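Local coordinates for single-strand DNA-binding protein (Agrobacterium tumefaciens, PDB 3BTP) that binds single-stranded DNA regardless of sequence and mediates nuclear uptake of the transferred T-DNA strand during crown gall transformation, at residues A147-Y152 with S258-I263; E116-R121 with N270-S275; L151-V156 with L264-Q269. All coordinates share one frame; numbering follows the deposited sequence.

Interaction 1: A147-Y152 with S258-I263; sequences ASCRLY and SLLPDI
L260 meets the strand through both of its methyl groups. CD2 comes up to the sulphur of C149, with L260 CD2 and C149 SG 4.0 Å apart, while the other branch lies beside L151, L260 CD1 to L151 CD2 being 4.1 Å. The leucine therefore straddles two residues that project from the same face of the strand, with R150 between them turned to the other face. L151 and L260 run alongside in opposite directions, passing rather than meeting end on. The thiol is delivered by a first torsion that sets C149 SG anti to the backbone N (chi1 -171°), whereas on L260 it is the carbonyl carbon that CG lies opposite (chi1 -55°). No hydrogen bond crosses the contact; it is apolar packing, and all three residues are buried.

In the fold this is where the loop leading into strand 263-266 lies against the inner face of an antiparallel sheet. Strand 149-153 sits inside that sheet, and its backbone is paired with strand 117-124 through C149 with V120 and L151 with I118. The C149 side chain also touches V120 and F254.

The flanking residues are held as well. S148, the first residue to leave the helical conformation after helix 142-147, hydrogen-bonds through OG to E144 O. On the far face, R150 and Y152 pack against helix 186-206, Y152 meeting the rings of W199 and H203. Beyond L260, P261 rests on F274, and D262 and I263 together face S275 as a classic beta bulge at the start of the next strand. D262 is gripped at both carboxylate oxygens, OD1 by a salt bridge to R244 NE and OD2 by the backbone N of R277.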
ATOM      1  N   ALA A 147      19.189  -6.153 -20.389  1.00 26.38           N
ATOM      2  CA  ALA A 147      19.602  -4.752 -20.639  1.00 26.18           C
ATOM      3  C   ALA A 147      18.472  -3.789 -20.390  1.00 26.49           C
ATOM      4  O   ALA A 147      18.711  -2.592 -20.204  1.00 26.78           O
ATOM      5  CB  ALA A 147      20.028  -4.570 -22.106  1.00 26.38           C
ATOM      6  N   SER A 148      17.231  -4.295 -20.489  1.00 26.13           N
ATOM      7  CA  SER A 148      16.018  -3.509 -20.173  1.00 25.48           C
ATOM      8  C   SER A 148      15.847  -3.329 -18.671  1.00 25.56           C
ATOM      9  O   SER A 148      16.292  -4.183 -17.881  1.00 24.39           O
ATOM     10  CB  SER A 148      14.740  -4.215 -20.711  1.00 25.12           C
ATOM     11  OG  SER A 148      14.867  -4.417 -22.093  1.00 28.28           O
ATOM     12  N   CYS A 149      15.150  -2.245 -18.296  1.00 24.99           N
ATOM     13  CA  CYS A 149      14.399  -2.238 -17.037  1.00 24.93           C
ATOM     14  C   CYS A 149      13.073  -3.082 -17.151  1.00 24.42           C
ATOM     15  O   CYS A 149      12.121  -2.681 -17.824  1.00 24.97           O
ATOM     16  CB  CYS A 149      14.107  -0.809 -16.528  1.00 23.04           C
ATOM     17  SG  CYS A 149      13.410  -0.881 -14.865  1.00 27.68           S
ATOM     18  N   ARG A 150      13.028  -4.253 -16.510  1.00 23.64           N
ATOM     19  CA  ARG A 150      11.838  -5.110 -16.560  1.00 22.08           C
ATOM     20  C   ARG A 150      10.828  -4.786 -15.425  1.00 21.48           C
ATOM     21  O   ARG A 150      11.154  -4.856 -14.231  1.00 21.31           O
ATOM     22  CB  ARG A 150      12.263  -6.590 -16.484  1.00 21.13           C
ATOM     23  CG  ARG A 150      13.266  -7.048 -17.561  1.00 21.19           C
ATOM     24  CD  ARG A 150      13.408  -8.611 -17.561  1.00 22.50           C
ATOM     25  NE  ARG A 150      13.828  -9.174 -16.264  1.00 20.65           N
ATOM     26  CZ  ARG A 150      15.090  -9.305 -15.804  1.00 23.35           C
ATOM     27  NH1 ARG A 150      16.131  -8.922 -16.545  1.00 17.18           N
ATOM     28  NH2 ARG A 150      15.312  -9.875 -14.597  1.00 19.10           N
ATOM     29  N   LEU A 151       9.602  -4.451 -15.785  1.00 20.86           N
ATOM     30  CA  LEU A 151       8.619  -4.072 -14.766  1.00 20.40           C
ATOM     31  C   LEU A 151       7.595  -5.214 -14.642  1.00 20.75           C
ATOM     32  O   LEU A 151       7.061  -5.599 -15.646  1.00 18.82           O
ATOM     33  CB  LEU A 151       7.968  -2.718 -15.129  1.00 19.60           C
ATOM     34  CG  LEU A 151       8.820  -1.430 -14.999  1.00 20.19           C
ATOM     35  CD1 LEU A 151       8.047  -0.144 -15.338  1.00 16.05           C
ATOM     36  CD2 LEU A 151       9.423  -1.216 -13.553  1.00 18.99           C
ATOM     37  N   TYR A 152       7.428  -5.804 -13.431  1.00 20.39           N
ATOM     38  CA  TYR A 152       6.480  -6.929 -13.198  1.00 20.32           C
ATOM     39  C   TYR A 152       5.186  -6.418 -12.512  1.00 19.54           C
ATOM     40  O   TYR A 152       5.274  -5.735 -11.495  1.00 19.01           O
ATOM     41  CB  TYR A 152       7.134  -7.971 -12.312  1.00 20.44           C
ATOM     42  CG  TYR A 152       8.442  -8.455 -12.843  1.00 21.11           C
ATOM     43  CD1 TYR A 152       8.480  -9.508 -13.760  1.00 22.01           C
ATOM     44  CD2 TYR A 152       9.649  -7.840 -12.476  1.00 22.88           C
ATOM     45  CE1 TYR A 152       9.669  -9.933 -14.289  1.00 21.76           C
ATOM     46  CE2 TYR A 152      10.860  -8.259 -12.999  1.00 20.22           C
ATOM     47  CZ  TYR A 152      10.852  -9.325 -13.887  1.00 21.42           C
ATOM     48  OH  TYR A 152      12.023  -9.808 -14.382  1.00 23.77           O
ATOM     49  N   SER A 258      16.153   2.334 -10.971  1.00 31.92           N
ATOM     50  CA  SER A 258      16.500   3.577 -10.319  1.00 33.12           C
ATOM     51  C   SER A 258      16.744   4.764 -11.236  1.00 34.47           C
ATOM     52  O   SER A 258      17.439   5.686 -10.838  1.00 36.83           O
ATOM     53  CB  SER A 258      17.566   3.360  -9.219  1.00 33.57           C
ATOM     54  OG  SER A 258      16.832   3.080  -7.955  1.00 34.97           O
ATOM     55  N   LEU A 259      16.120   4.769 -12.425  1.00 33.97           N
ATOM     56  CA  LEU A 259      16.268   5.819 -13.407  1.00 34.10           C
ATOM     57  C   LEU A 259      15.033   6.109 -14.227  1.00 34.33           C
ATOM     58  O   LEU A 259      15.183   6.645 -15.317  1.00 38.00           O
ATOM     59  CB  LEU A 259      17.426   5.525 -14.424  1.00 34.35           C
ATOM     60  CG  LEU A 259      18.921   5.668 -14.011  1.00 35.76           C
ATOM     61  CD1 LEU A 259      19.948   5.536 -15.207  1.00 37.30           C
ATOM     62  CD2 LEU A 259      19.205   6.959 -13.258  1.00 31.37           C
ATOM     63  N   LEU A 260      13.829   5.847 -13.741  1.00 32.30           N
ATOM     64  CA  LEU A 260      12.631   5.927 -14.559  1.00 30.54           C
ATOM     65  C   LEU A 260      11.986   7.261 -14.328  1.00 29.43           C
ATOM     66  O   LEU A 260      12.290   7.932 -13.342  1.00 30.26           O
ATOM     67  CB  LEU A 260      11.607   4.846 -14.171  1.00 30.99           C
ATOM     68  CG  LEU A 260      12.018   3.378 -14.164  1.00 31.43           C
ATOM     69  CD1 LEU A 260      11.180   2.446 -13.115  1.00 30.46           C
ATOM     70  CD2 LEU A 260      12.081   2.860 -15.618  1.00 25.80           C
ATOM     71  N   PRO A 261      11.053   7.638 -15.200  1.00 28.47           N
ATOM     72  CA  PRO A 261      10.299   8.889 -14.996  1.00 27.41           C
ATOM     73  C   PRO A 261       9.238   8.737 -13.899  1.00 25.94           C
ATOM     74  O   PRO A 261       9.038   7.633 -13.355  1.00 27.17           O
ATOM     75  CB  PRO A 261       9.641   9.182 -16.370  1.00 27.35           C
ATOM     76  CG  PRO A 261      10.084   8.128 -17.282  1.00 29.98           C
ATOM     77  CD  PRO A 261      10.641   6.946 -16.430  1.00 27.88           C
ATOM     78  N   ASP A 262       8.624   9.856 -13.561  1.00 23.32           N
ATOM     79  CA  ASP A 262       7.719  10.001 -12.478  1.00 21.61           C
ATOM     80  C   ASP A 262       6.421   9.196 -12.784  1.00 22.09           C
ATOM     81  O   ASP A 262       5.811   8.602 -11.885  1.00 21.91           O
ATOM     82  CB  ASP A 262       7.330  11.493 -12.388  1.00 21.34           C
ATOM     83  CG  ASP A 262       8.552  12.455 -12.259  1.00 23.49           C
ATOM     84  OD1 ASP A 262       9.623  12.033 -11.805  1.00 21.99           O
ATOM     85  OD2 ASP A 262       8.446  13.667 -12.607  1.00 25.09           O
ATOM     86  N   ILE A 263       5.980   9.241 -14.046  1.00 21.99           N
ATOM     87  CA  ILE A 263       4.605   8.905 -14.421  1.00 21.45           C
ATOM     88  C   ILE A 263       4.713   7.898 -15.530  1.00 22.14           C
ATOM     89  O   ILE A 263       5.449   8.084 -16.468  1.00 22.47           O
ATOM     90  CB  ILE A 263       3.795  10.124 -14.869  1.00 21.01           C
ATOM     91  CG1 ILE A 263       3.571  11.130 -13.713  1.00 20.80           C
ATOM     92  CG2 ILE A 263       2.490   9.714 -15.453  1.00 20.36           C
ATOM     93  CD1 ILE A 263       3.171  12.526 -14.158  1.00 20.47           C
TER

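Interaction 2: E116-R121 with N270-S275; sequences EYILVR and NDIHFS
The phenyl ring of F274 points its far end at V120, and the two side chains approach from opposite directions. V120 CG1 sits 3.8 Å from F274 CE2 and just as close to CZ, approaching the ring obliquely. The second valine methyl also reaches this corner, V120 CG2 to F274 CZ being 4.0 Å. One face of the ring carries a methyl from its own strand: I272 CG2 stands 3.7 Å above the plane of F274, displaced toward the rim. F274 further touches L264 on the adjoining strand and F128 of strand 127-132.

These residues belong to two antiparallel four-stranded sheets packed face to face. Strand 117-124 lies inside the first sheet, between 127-132 and 149-153; strand 272-275 is an outermost strand of the second, next to 263-266. Alternation along each strand sends I118 and V120 inward from one side and I272 and F274 inward from the other, so the two segments meet through side chains, with no hydrogen bond between them. The residues between them lie on the opposite faces of their strands: L119 packs on R150, and the ring of H273 meets that of Y299, their planes about 20° apart.

The interface is only partly buried. I118 and V120 are enclosed, whereas I272 and F274, on the edge strand, keep some exposure. The second pair is purely aliphatic. I118 and I272 reach for each other tip to tip, the extended I118 (chi2 169°) bringing its CD1 to 3.8 Å from I272 CD1, while I118 CG2 lies 4.0 Å from I272 CG1.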
ATOM      1  N   GLU A 116       1.493  -8.408 -17.854  1.00 26.33           N
ATOM      2  CA  GLU A 116       2.157  -8.889 -16.628  1.00 24.95           C
ATOM      3  C   GLU A 116       3.640  -8.410 -16.524  1.00 24.03           C
ATOM      4  O   GLU A 116       4.262  -8.502 -15.451  1.00 20.56           O
ATOM      5  CB  GLU A 116       2.037 -10.433 -16.559  1.00 24.81           C
ATOM      6  CG  GLU A 116       2.816 -11.227 -17.666  1.00 25.85           C
ATOM      7  CD  GLU A 116       2.853 -12.814 -17.416  1.00 29.02           C
ATOM      8  OE1 GLU A 116       2.495 -13.345 -16.313  1.00 29.54           O
ATOM      9  OE2 GLU A 116       3.263 -13.536 -18.350  1.00 32.94           O
ATOM     10  N   TYR A 117       4.210  -7.968 -17.675  1.00 23.57           N
ATOM     11  CA  TYR A 117       5.436  -7.188 -17.665  1.00 23.47           C
ATOM     12  C   TYR A 117       5.459  -6.116 -18.752  1.00 22.63           C
ATOM     13  O   TYR A 117       4.706  -6.179 -19.757  1.00 22.08           O
ATOM     14  CB  TYR A 117       6.753  -8.041 -17.561  1.00 24.17           C
ATOM     15  CG  TYR A 117       7.114  -8.793 -18.845  1.00 26.70           C
ATOM     16  CD1 TYR A 117       7.812  -8.147 -19.888  1.00 22.68           C
ATOM     17  CD2 TYR A 117       6.698 -10.135 -19.032  1.00 25.06           C
ATOM     18  CE1 TYR A 117       8.122  -8.804 -21.079  1.00 27.60           C
ATOM     19  CE2 TYR A 117       7.033 -10.820 -20.189  1.00 26.76           C
ATOM     20  CZ  TYR A 117       7.728 -10.145 -21.217  1.00 29.24           C
ATOM     21  OH  TYR A 117       8.016 -10.811 -22.370  1.00 31.57           O
ATOM     22  N   ILE A 118       6.293  -5.112 -18.486  1.00 21.33           N
ATOM     23  CA  ILE A 118       6.626  -4.064 -19.403  1.00 21.14           C
ATOM     24  C   ILE A 118       8.174  -4.024 -19.522  1.00 23.30           C
ATOM     25  O   ILE A 118       8.879  -4.092 -18.514  1.00 23.62           O
ATOM     26  CB  ILE A 118       6.099  -2.701 -18.900  1.00 21.30           C
ATOM     27  CG1 ILE A 118       4.563  -2.719 -18.668  1.00 21.92           C
ATOM     28  CG2 ILE A 118       6.511  -1.573 -19.836  1.00 22.89           C
ATOM     29  CD1 ILE A 118       4.044  -1.526 -17.931  1.00 14.84           C
ATOM     30  N   LEU A 119       8.689  -3.901 -20.749  1.00 24.14           N
ATOM     31  CA  LEU A 119      10.131  -3.743 -20.985  1.00 24.79           C
ATOM     32  C   LEU A 119      10.438  -2.293 -21.223  1.00 23.67           C
ATOM     33  O   LEU A 119       9.875  -1.684 -22.146  1.00 22.84           O
ATOM     34  CB  LEU A 119      10.598  -4.569 -22.228  1.00 25.68           C
ATOM     35  CG  LEU A 119      10.634  -6.096 -21.980  1.00 27.72           C
ATOM     36  CD1 LEU A 119      11.354  -6.763 -23.165  1.00 29.70           C
ATOM     37  CD2 LEU A 119      11.339  -6.532 -20.615  1.00 19.93           C
ATOM     38  N   VAL A 120      11.284  -1.711 -20.373  1.00 23.63           N
ATOM     39  CA  VAL A 120      11.608  -0.288 -20.545  1.00 24.57           C
ATOM     40  C   VAL A 120      13.017  -0.129 -21.096  1.00 25.99           C
ATOM     41  O   VAL A 120      13.931  -0.834 -20.689  1.00 25.48           O
ATOM     42  CB  VAL A 120      11.462   0.559 -19.239  1.00 25.85           C
ATOM     43  CG1 VAL A 120      11.582   2.079 -19.562  1.00 21.85           C
ATOM     44  CG2 VAL A 120      10.128   0.236 -18.515  1.00 22.00           C
ATOM     45  N   ARG A 121      13.178   0.830 -22.000  1.00 28.18           N
ATOM     46  CA  ARG A 121      14.500   1.147 -22.559  1.00 30.64           C
ATOM     47  C   ARG A 121      14.785   2.629 -22.567  1.00 31.20           C
ATOM     48  O   ARG A 121      13.865   3.448 -22.619  1.00 32.22           O
ATOM     49  CB  ARG A 121      14.664   0.545 -23.969  1.00 29.24           C
ATOM     50  CG  ARG A 121      13.743   1.155 -24.969  1.00 30.66           C
ATOM     51  CD  ARG A 121      13.403   0.167 -26.127  1.00 30.03           C
ATOM     52  NE  ARG A 121      12.527   0.846 -27.101  1.00 34.45           N
ATOM     53  CZ  ARG A 121      11.197   0.688 -27.206  1.00 36.17           C
ATOM     54  NH1 ARG A 121      10.519  -0.139 -26.385  1.00 35.83           N
ATOM     55  NH2 ARG A 121      10.527   1.393 -28.106  1.00 32.54           N
ATOM     56  N   ASN A 270      -2.481  -0.922 -24.245  1.00 29.41           N
ATOM     57  CA  ASN A 270      -1.298  -1.430 -23.539  1.00 28.09           C
ATOM     58  C   ASN A 270      -0.041  -0.743 -24.032  1.00 27.65           C
ATOM     59  O   ASN A 270       1.070  -1.245 -23.894  1.00 26.97           O
ATOM     60  CB  ASN A 270      -1.203  -2.991 -23.595  1.00 28.85           C
ATOM     61  CG  ASN A 270      -1.961  -3.714 -22.435  1.00 30.44           C
ATOM     62  OD1 ASN A 270      -2.577  -4.749 -22.653  1.00 34.18           O
ATOM     63  ND2 ASN A 270      -1.887  -3.187 -21.210  1.00 30.37           N
ATOM     64  N   ASP A 271      -0.248   0.411 -24.640  1.00 27.34           N
ATOM     65  CA  ASP A 271       0.784   1.322 -25.059  1.00 28.92           C
ATOM     66  C   ASP A 271       1.204   2.141 -23.818  1.00 28.46           C
ATOM     67  O   ASP A 271       0.355   2.585 -23.044  1.00 28.81           O
ATOM     68  CB  ASP A 271       0.191   2.310 -26.115  1.00 29.54           C
ATOM     69  CG  ASP A 271      -0.157   1.618 -27.511  1.00 34.85           C
ATOM     70  OD1 ASP A 271       0.675   0.809 -28.053  1.00 36.39           O
ATOM     71  OD2 ASP A 271      -1.259   1.936 -28.074  1.00 37.19           O
ATOM     72  N   ILE A 272       2.491   2.415 -23.713  1.00 27.75           N
ATOM     73  CA  ILE A 272       3.101   3.049 -22.581  1.00 27.58           C
ATOM     74  C   ILE A 272       3.498   4.461 -22.963  1.00 29.95           C
ATOM     75  O   ILE A 272       4.162   4.671 -24.007  1.00 29.68           O
ATOM     76  CB  ILE A 272       4.394   2.270 -22.190  1.00 28.52           C
ATOM     77  CG1 ILE A 272       4.102   0.761 -21.951  1.00 24.03           C
ATOM     78  CG2 ILE A 272       5.104   2.948 -21.056  1.00 21.80           C
ATOM     79  CD1 ILE A 272       3.001   0.541 -20.936  1.00 24.89           C
ATOM     80  N   HIS A 273       3.088   5.450 -22.146  1.00 31.31           N
ATOM     81  CA  HIS A 273       3.643   6.798 -22.277  1.00 32.80           C
ATOM     82  C   HIS A 273       4.261   7.193 -20.956  1.00 33.15           C
ATOM     83  O   HIS A 273       3.755   6.860 -19.892  1.00 35.05           O
ATOM     84  CB  HIS A 273       2.592   7.803 -22.758  1.00 34.20           C
ATOM     85  CG  HIS A 273       2.001   7.444 -24.096  1.00 38.04           C
ATOM     86  ND1 HIS A 273       0.912   6.611 -24.229  1.00 38.29           N
ATOM     87  CD2 HIS A 273       2.414   7.727 -25.362  1.00 39.94           C
ATOM     88  CE1 HIS A 273       0.670   6.412 -25.518  1.00 40.47           C
ATOM     89  NE2 HIS A 273       1.559   7.089 -26.223  1.00 38.07           N
ATOM     90  N   PHE A 274       5.377   7.883 -21.022  1.00 33.10           N
ATOM     91  CA  PHE A 274       6.128   8.253 -19.847  1.00 32.67           C
ATOM     92  C   PHE A 274       6.185   9.717 -19.754  1.00 32.37           C
ATOM     93  O   PHE A 274       6.257  10.377 -20.741  1.00 32.06           O
ATOM     94  CB  PHE A 274       7.539   7.784 -19.955  1.00 31.51           C
ATOM     95  CG  PHE A 274       7.727   6.354 -19.607  1.00 33.07           C
ATOM     96  CD1 PHE A 274       7.471   5.900 -18.324  1.00 31.50           C
ATOM     97  CD2 PHE A 274       8.244   5.468 -20.547  1.00 31.47           C
ATOM     98  CE1 PHE A 274       7.706   4.586 -17.995  1.00 33.44           C
ATOM     99  CE2 PHE A 274       8.479   4.173 -20.217  1.00 31.84           C
ATOM    100  CZ  PHE A 274       8.202   3.712 -18.957  1.00 32.00           C
ATOM    101  N   SER A 275       6.207  10.214 -18.536  1.00 32.99           N
ATOM    102  CA  SER A 275       6.185  11.632 -18.285  1.00 33.26           C
ATOM    103  C   SER A 275       7.006  12.010 -17.025  1.00 32.20           C
ATOM    104  O   SER A 275       7.071  11.255 -16.036  1.00 29.47           O
ATOM    105  CB  SER A 275       4.732  12.029 -18.115  1.00 33.78           C
ATOM    106  OG  SER A 275       4.561  13.349 -18.572  1.00 40.65           O
TER

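Interaction 3: L151-V156 with L264-Q269; sequences LYRDGV and LIKTPQ
L151 and L264 make the apolar half of this contact, reaching tip to tip where two antiparallel sheets face each other. One methyl from each side does the touching, L151 CD1 to L264 CD1 at 3.8 Å, and both residues are buried. L264 is aimed by its first torsion, which places CG anti to the backbone N (chi1 -171°). Around this pair L264 also packs on I272 and F274 of the neighbouring strand, and L151 on Y159, so the leucines are enclosed by residues of both sheets.

The polar half lies two residues further along each strand, where R153 and K266 cross at about a right angle. R153 runs extended from CG to NE; K266 bends at its last two torsions, and its CE comes to 3.9 Å from R153 NH1, obliquely to the guanidinium. The two positive groups are close, R153 NH1 to K266 NZ being 4.0 Å, but they are gathered round carboxylates. D115 OD2 makes salt bridges to both R153 NH1 and K266 NZ, and E304 OE1 adds one to R153 NH1 with a long, weak ion pair to the lysine. The shared acids probably offset the like charges, while R153 NH1 also hydrogen-bonds to Y159 OH. The charged group thus sits next to the leucine pair.

Local hydrogen bonds lie in the chain just after both strands. T267 OG1 donates to Q269 OE1 at 3.1 Å, from above the carbonyl plane. After R153 the chain makes an Asx turn: V156 N donates to D154 OD1 at 2.9 Å, meeting that oxygen 49° out of the carboxylate plane.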
ATOM      1  N   LEU A 151       9.602  -4.451 -15.785  1.00 20.86           N
ATOM      2  CA  LEU A 151       8.619  -4.072 -14.766  1.00 20.40           C
ATOM      3  C   LEU A 151       7.595  -5.214 -14.642  1.00 20.75           C
ATOM      4  O   LEU A 151       7.061  -5.599 -15.646  1.00 18.82           O
ATOM      5  CB  LEU A 151       7.968  -2.718 -15.129  1.00 19.60           C
ATOM      6  CG  LEU A 151       8.820  -1.430 -14.999  1.00 20.19           C
ATOM      7  CD1 LEU A 151       8.047  -0.144 -15.338  1.00 16.05           C
ATOM      8  CD2 LEU A 151       9.423  -1.216 -13.553  1.00 18.99           C
ATOM      9  N   TYR A 152       7.428  -5.804 -13.431  1.00 20.39           N
ATOM     10  CA  TYR A 152       6.480  -6.929 -13.198  1.00 20.32           C
ATOM     11  C   TYR A 152       5.186  -6.418 -12.512  1.00 19.54           C
ATOM     12  O   TYR A 152       5.274  -5.735 -11.495  1.00 19.01           O
ATOM     13  CB  TYR A 152       7.134  -7.971 -12.312  1.00 20.44           C
ATOM     14  CG  TYR A 152       8.442  -8.455 -12.843  1.00 21.11           C
ATOM     15  CD1 TYR A 152       8.480  -9.508 -13.760  1.00 22.01           C
ATOM     16  CD2 TYR A 152       9.649  -7.840 -12.476  1.00 22.88           C
ATOM     17  CE1 TYR A 152       9.669  -9.933 -14.289  1.00 21.76           C
ATOM     18  CE2 TYR A 152      10.860  -8.259 -12.999  1.00 20.22           C
ATOM     19  CZ  TYR A 152      10.852  -9.325 -13.887  1.00 21.42           C
ATOM     20  OH  TYR A 152      12.023  -9.808 -14.382  1.00 23.77           O
ATOM     21  N   ARG A 153       4.031  -6.733 -13.062  1.00 18.51           N
ATOM     22  CA  ARG A 153       2.740  -6.298 -12.521  1.00 20.11           C
ATOM     23  C   ARG A 153       2.465  -7.150 -11.262  1.00 21.64           C
ATOM     24  O   ARG A 153       2.668  -8.358 -11.293  1.00 21.73           O
ATOM     25  CB  ARG A 153       1.642  -6.542 -13.543  1.00 18.45           C
ATOM     26  CG  ARG A 153       0.301  -5.855 -13.200  1.00 19.60           C
ATOM     27  CD  ARG A 153      -0.875  -6.394 -14.095  1.00 20.68           C
ATOM     28  NE  ARG A 153      -2.152  -5.746 -13.719  1.00 19.92           N
ATOM     29  CZ  ARG A 153      -2.535  -4.512 -14.072  1.00 23.91           C
ATOM     30  NH1 ARG A 153      -1.783  -3.754 -14.885  1.00 22.45           N
ATOM     31  NH2 ARG A 153      -3.710  -4.032 -13.643  1.00 24.84           N
ATOM     32  N   ASP A 154       2.071  -6.533 -10.138  1.00 23.19           N
ATOM     33  CA  ASP A 154       1.692  -7.295  -8.940  1.00 22.86           C
ATOM     34  C   ASP A 154       0.175  -7.496  -8.946  1.00 23.15           C
ATOM     35  O   ASP A 154      -0.465  -7.206  -9.954  1.00 22.19           O
ATOM     36  CB  ASP A 154       2.224  -6.677  -7.633  1.00 22.45           C
ATOM     37  CG  ASP A 154       1.446  -5.415  -7.151  1.00 23.63           C
ATOM     38  OD1 ASP A 154       0.439  -4.998  -7.781  1.00 27.07           O
ATOM     39  OD2 ASP A 154       1.913  -4.788  -6.135  1.00 24.03           O
ATOM     40  N   GLY A 155      -0.402  -7.934  -7.811  1.00 22.89           N
ATOM     41  CA  GLY A 155      -1.823  -8.248  -7.786  1.00 22.74           C
ATOM     42  C   GLY A 155      -2.802  -7.096  -7.912  1.00 23.22           C
ATOM     43  O   GLY A 155      -3.948  -7.319  -8.268  1.00 23.38           O
ATOM     44  N   VAL A 156      -2.358  -5.878  -7.647  1.00 23.26           N
ATOM     45  CA  VAL A 156      -3.163  -4.654  -7.812  1.00 23.79           C
ATOM     46  C   VAL A 156      -2.723  -3.762  -9.006  1.00 24.47           C
ATOM     47  O   VAL A 156      -3.268  -2.672  -9.197  1.00 25.42           O
ATOM     48  CB  VAL A 156      -3.227  -3.816  -6.467  1.00 24.68           C
ATOM     49  CG1 VAL A 156      -3.875  -4.670  -5.343  1.00 24.96           C
ATOM     50  CG2 VAL A 156      -1.851  -3.435  -5.977  1.00 24.83           C
ATOM     51  N   LEU A 264       3.980   6.807 -15.394  1.00 22.95           N
ATOM     52  CA  LEU A 264       3.750   5.829 -16.483  1.00 22.20           C
ATOM     53  C   LEU A 264       2.250   5.732 -16.804  1.00 22.73           C
ATOM     54  O   LEU A 264       1.454   5.389 -15.954  1.00 22.87           O
ATOM     55  CB  LEU A 264       4.300   4.441 -16.043  1.00 20.55           C
ATOM     56  CG  LEU A 264       4.404   3.232 -17.027  1.00 21.67           C
ATOM     57  CD1 LEU A 264       5.179   2.098 -16.327  1.00 20.45           C
ATOM     58  CD2 LEU A 264       3.058   2.701 -17.442  1.00 13.22           C
ATOM     59  N   ILE A 265       1.868   5.965 -18.057  1.00 24.64           N
ATOM     60  CA  ILE A 265       0.487   5.851 -18.493  1.00 25.18           C
ATOM     61  C   ILE A 265       0.420   4.580 -19.326  1.00 26.08           C
ATOM     62  O   ILE A 265       1.213   4.373 -20.212  1.00 26.70           O
ATOM     63  CB  ILE A 265       0.108   7.044 -19.449  1.00 26.78           C
ATOM     64  CG1 ILE A 265       0.546   8.423 -18.876  1.00 27.47           C
ATOM     65  CG2 ILE A 265      -1.403   6.965 -19.997  1.00 24.35           C
ATOM     66  CD1 ILE A 265      -0.205   8.877 -17.697  1.00 22.65           C
ATOM     67  N   LYS A 266      -0.539   3.720 -19.069  1.00 26.78           N
ATOM     68  CA  LYS A 266      -0.666   2.529 -19.877  1.00 26.36           C
ATOM     69  C   LYS A 266      -2.079   2.548 -20.464  1.00 28.02           C
ATOM     70  O   LYS A 266      -3.040   2.335 -19.722  1.00 28.80           O
ATOM     71  CB  LYS A 266      -0.474   1.281 -19.041  1.00 26.04           C
ATOM     72  CG  LYS A 266      -0.547  -0.019 -19.897  1.00 25.53           C
ATOM     73  CD  LYS A 266       0.096  -1.258 -19.196  1.00 23.77           C
ATOM     74  CE  LYS A 266      -0.782  -1.835 -18.184  1.00 24.40           C
ATOM     75  NZ  LYS A 266      -2.243  -2.164 -18.534  1.00 22.13           N
ATOM     76  N   THR A 267      -2.202   2.787 -21.778  1.00 28.20           N
ATOM     77  CA  THR A 267      -3.527   2.977 -22.408  1.00 28.19           C
ATOM     78  C   THR A 267      -4.281   1.639 -22.489  1.00 29.15           C
ATOM     79  O   THR A 267      -3.676   0.574 -22.310  1.00 28.65           O
ATOM     80  CB  THR A 267      -3.382   3.543 -23.887  1.00 28.39           C
ATOM     81  OG1 THR A 267      -3.066   2.464 -24.783  1.00 29.58           O
ATOM     82  CG2 THR A 267      -2.329   4.637 -24.025  1.00 23.69           C
ATOM     83  N   PRO A 268      -5.601   1.674 -22.810  1.00 29.98           N
ATOM     84  CA  PRO A 268      -6.358   0.439 -23.009  1.00 29.49           C
ATOM     85  C   PRO A 268      -5.778  -0.515 -24.075  1.00 30.48           C
ATOM     86  O   PRO A 268      -6.048  -1.741 -24.029  1.00 28.92           O
ATOM     87  CB  PRO A 268      -7.717   0.969 -23.444  1.00 30.26           C
ATOM     88  CG  PRO A 268      -7.802   2.323 -22.683  1.00 28.22           C
ATOM     89  CD  PRO A 268      -6.472   2.872 -22.969  1.00 29.31           C
ATOM     90  N   GLN A 269      -5.004   0.035 -25.023  1.00 30.01           N
ATOM     91  CA  GLN A 269      -4.238  -0.817 -25.998  1.00 31.24           C
ATOM     92  C   GLN A 269      -2.869  -1.331 -25.472  1.00 30.89           C
ATOM     93  O   GLN A 269      -2.164  -2.056 -26.201  1.00 31.27           O
ATOM     94  CB  GLN A 269      -4.023  -0.077 -27.350  1.00 30.65           C
ATOM     95  CG  GLN A 269      -5.319   0.378 -28.021  1.00 32.92           C
ATOM     96  CD  GLN A 269      -6.072   1.555 -27.302  1.00 35.05           C
ATOM     97  OE1 GLN A 269      -5.459   2.523 -26.819  1.00 35.56           O
ATOM     98  NE2 GLN A 269      -7.400   1.479 -27.288  1.00 28.25           N
TER

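In the fold
Interactions 2 and 3 join the same two antiparallel sheets; interaction 1 lays the loop leading into strand 263-266 against the first of them. Interactions 1 and 3 both use strand 149-153 and divide L151 between them, one methyl for the incoming loop and the other for strand 263-266; both are buried, apart from the partly exposed R153 of interaction 3. Interaction 2 is only partly buried, consistent with its use of the outermost strand 272-275. Interactions 1 and 2 are wholly apolar across their segments, whereas interaction 3 passes from leucines to an ionic cluster. Backbone pairing ties them together, strand 149-153 with 117-124 and, in the second sheet, H273 O with I265 N at 2.8 Å.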